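Local coordinates for glycogen synthase (Cyanobacterium sp. CLg1, PDB 6GNF), which is a bacterial glycogen synthase of the two-domain GT-B glycosyltransferase fold, binding ADP and a glycan in the cleft between its domains, at residues Leu200-Phe205 with Phe433-Leu438. Residues are numbered along the deposited sequence; the frame is centred on the assembly and turned at random.
Sequences LHNIAF and FEPCGL. With AC1 (4,6-dideoxy-4-{[(1S,4R,5S,6S)-4,5,6-trihydroxy-3-(hydroxymethyl)cyclohex-2-en-1-yl]amino}-alpha-D-glucopyranose), chain D; ADP (adenosine-5'-diphosphate), chain F; BGC (beta-D-glucopyranose), chain B.
The Phe433 ring meets the Asn202 amide at its edge, CE2 lying 3.8 Å from OD1 near the ring plane, with the two planes 80° apart; Ala204 CB reaches the same ring obliquely. Ala204 CB also lies over one face of Phe205, whose opposite face carries O4 of the beta-D-glucopyranose. With CG anti to the backbone N (chi1 -159°), Asn202 carries OD1 forward to accept from Ala204 N at 3.0 Å, an Asx turn that fixes the amide, while ND2 is held by Gln362. Pro435 CB and CG press on His201 O, each at 3.1 Å. Both loops then grip AC1. The His201 ring is bonded in plane and nearly straight through ND1 to AC1 O6B (3.0 Å, 174°), its NE2 anchored by Asn170. At 433-438, AC1 O3B donates to Glu434 OE2 at 2.6 Å and accepts from Cys436 N, while Gly437 N donates to AC1 O4. Glu434 OE2 also forms a salt bridge with Lys363. Leu438 N reaches ADP O2A just before helix 439-445. The contact bridges the interdomain cleft, joining the loop after strand 195-200 to the one after strand 426-429, with Pro435 resting on Phe275 of helix 273-281 and His201 against helix 39-54.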
# COMPACT_ATOMS: atom_id res chain seq x y z
N LEU A 200 6.91 -1.46 -7.46
CA LEU A 200 7.17 -1.81 -6.08
C LEU A 200 6.45 -0.85 -5.15
O LEU A 200 6.61 0.37 -5.26
CB LEU A 200 8.68 -1.75 -5.81
CG LEU A 200 9.11 -1.89 -4.36
CD1 LEU A 200 8.85 -3.30 -3.85
CD2 LEU A 200 10.58 -1.51 -4.20
N HIS A 201 5.63 -1.40 -4.25
CA HIS A 201 4.94 -0.59 -3.25
C HIS A 201 5.56 -0.70 -1.87
O HIS A 201 5.39 0.20 -1.07
CB HIS A 201 3.46 -0.98 -3.16
CG HIS A 201 2.72 -0.81 -4.44
ND1 HIS A 201 1.90 0.27 -4.68
CD2 HIS A 201 2.67 -1.58 -5.55
CE1 HIS A 201 1.38 0.15 -5.89
NE2 HIS A 201 1.83 -0.96 -6.44
N ASN A 202 6.24 -1.81 -1.59
CA ASN A 202 6.84 -2.05 -0.28
C ASN A 202 7.92 -3.12 -0.34
O ASN A 202 7.62 -4.29 -0.59
CB ASN A 202 5.76 -2.49 0.72
CG ASN A 202 6.19 -2.26 2.18
OD1 ASN A 202 7.35 -2.49 2.55
ND2 ASN A 202 5.28 -1.81 2.98
N ILE A 203 9.16 -2.71 -0.07
CA ILE A 203 10.33 -3.58 -0.18
C ILE A 203 10.49 -4.53 1.00
O ILE A 203 11.30 -5.45 0.93
CB ILE A 203 11.62 -2.73 -0.36
CG1 ILE A 203 12.78 -3.56 -0.93
CG2 ILE A 203 12.06 -2.11 0.95
CD1 ILE A 203 12.79 -3.62 -2.44
N ALA A 204 9.74 -4.32 2.07
CA ALA A 204 9.87 -5.17 3.25
C ALA A 204 9.38 -6.60 2.97
O ALA A 204 9.84 -7.54 3.59
CB ALA A 204 9.11 -4.59 4.43
N PHE A 205 8.49 -6.76 2.00
CA PHE A 205 7.98 -8.08 1.66
C PHE A 205 8.39 -8.41 0.23
O PHE A 205 8.07 -7.67 -0.70
CB PHE A 205 6.46 -8.14 1.85
CG PHE A 205 6.02 -7.59 3.18
CD1 PHE A 205 6.26 -8.30 4.35
CD2 PHE A 205 5.40 -6.35 3.27
CE1 PHE A 205 5.89 -7.80 5.58
CE2 PHE A 205 5.01 -5.84 4.50
CZ PHE A 205 5.25 -6.56 5.65
N PHE A 433 9.48 3.41 8.16
CA PHE A 433 9.74 3.53 6.73
C PHE A 433 8.39 3.71 6.04
O PHE A 433 7.37 3.23 6.54
CB PHE A 433 10.50 2.31 6.20
CG PHE A 433 9.82 1.01 6.49
CD1 PHE A 433 10.01 0.36 7.71
CD2 PHE A 433 8.98 0.42 5.55
CE1 PHE A 433 9.38 -0.84 7.98
CE2 PHE A 433 8.35 -0.79 5.81
CZ PHE A 433 8.54 -1.42 7.03
N GLU A 434 8.38 4.40 4.90
CA GLU A 434 7.13 4.73 4.23
C GLU A 434 7.36 4.98 2.75
O GLU A 434 7.72 6.09 2.36
CB GLU A 434 6.47 5.94 4.89
CG GLU A 434 4.99 6.09 4.57
CD GLU A 434 4.17 4.97 5.16
OE1 GLU A 434 4.03 4.96 6.40
OE2 GLU A 434 3.66 4.12 4.39
N PRO A 435 7.16 3.95 1.91
CA PRO A 435 7.33 4.10 0.47
C PRO A 435 6.67 5.34 -0.12
O PRO A 435 7.29 6.08 -0.88
CB PRO A 435 6.73 2.80 -0.08
CG PRO A 435 7.06 1.81 0.97
CD PRO A 435 6.94 2.55 2.28
N CYS A 436 5.42 5.60 0.26
CA CYS A 436 4.77 6.86 -0.10
C CYS A 436 3.87 7.36 1.02
O CYS A 436 4.10 8.45 1.55
CB CYS A 436 3.96 6.73 -1.38
SG CYS A 436 3.24 8.29 -1.94
N GLY A 437 2.87 6.57 1.38
CA GLY A 437 1.88 6.97 2.36
C GLY A 437 0.70 7.61 1.66
O GLY A 437 0.89 8.31 0.66
N LEU A 438 -0.50 7.40 2.19
CA LEU A 438 -1.70 7.98 1.61
C LEU A 438 -2.42 8.95 2.56
O LEU A 438 -2.97 9.94 2.12
CB LEU A 438 -2.63 6.89 1.12
CG LEU A 438 -2.16 6.02 -0.08
CD1 LEU A 438 -3.23 5.04 -0.51
CD2 LEU A 438 -1.77 6.90 -1.26
C1 AC1 D . 0.34 -5.03 1.22
O2 AC1 D . 1.97 -5.39 -0.56
C2 AC1 D . 1.11 -4.41 0.05
C4A AC1 D . 2.36 2.83 -0.00
C3 AC1 D . 1.91 -3.19 0.49
O3 AC1 D . 2.44 -2.58 -0.70
C4 AC1 D . 1.05 -2.19 1.29
N4A AC1 D . 1.77 -0.97 1.75
C5 AC1 D . 0.45 -2.97 2.47
O5 AC1 D . -0.36 -4.04 1.97
C6 AC1 D . -0.42 -2.12 3.38
C1B AC1 D . 2.46 -0.02 0.88
C2B AC1 D . 3.20 1.13 1.63
O2B AC1 D . 3.22 0.98 3.04
C3B AC1 D . 2.66 2.52 1.44
O3B AC1 D . 3.63 3.47 1.88
O4 AC1 D . 1.66 4.08 -0.01
C5B AC1 D . 1.52 1.75 -0.62
C7B AC1 D . 1.53 0.49 -0.19
C6B AC1 D . 0.66 2.09 -1.80
O6B AC1 D . 1.54 2.59 -2.81
PB ADP F . -0.30 1.27 4.07
O1B ADP F . 1.19 1.18 4.30
O2B ADP F . -0.69 1.10 2.62
O3B ADP F . -1.11 0.49 5.06
PA ADP F . -1.12 3.95 3.37
O1A ADP F . -0.37 3.88 2.05
O2A ADP F . -1.20 5.25 4.16
O3A ADP F . -0.59 2.82 4.41
O5' ADP F . -2.64 3.44 3.13
C5' ADP F . -3.44 2.94 4.20
C4' ADP F . -4.89 3.31 3.91
O4' ADP F . -5.81 2.61 4.75
C3' ADP F . -5.12 4.79 4.16
O3' ADP F . -5.91 5.30 3.09
C2' ADP F . -5.83 4.84 5.50
O2' ADP F . -6.74 5.93 5.48
C1' ADP F . -6.53 3.50 5.60
N9 ADP F . -6.59 2.88 6.95
C8 ADP F . -5.57 2.30 7.62
N7 ADP F . -5.98 1.80 8.81
C5 ADP F . -7.30 2.05 8.92
C6 ADP F . -8.37 1.80 9.91
N6 ADP F . -8.11 1.17 11.07
N1 ADP F . -9.61 2.23 9.63
C2 ADP F . -9.91 2.87 8.49
N3 ADP F . -8.99 3.13 7.54
C4 ADP F . -7.69 2.75 7.69
C2 BGC B . 4.19 -11.92 6.63
C3 BGC B . 3.73 -11.13 5.40
C4 BGC B . 2.64 -10.15 5.83
C5 BGC B . 3.01 -9.33 7.08
C6 BGC B . 1.77 -8.67 7.67
C1 BGC B . 4.71 -10.91 7.66
O1 BGC B . 5.32 -11.58 8.77
O2 BGC B . 5.20 -12.89 6.31
O3 BGC B . 3.26 -12.00 4.35
O4 BGC B . 2.40 -9.23 4.76
O5 BGC B . 3.62 -10.12 8.11
O6 BGC B . 2.14 -7.36 8.09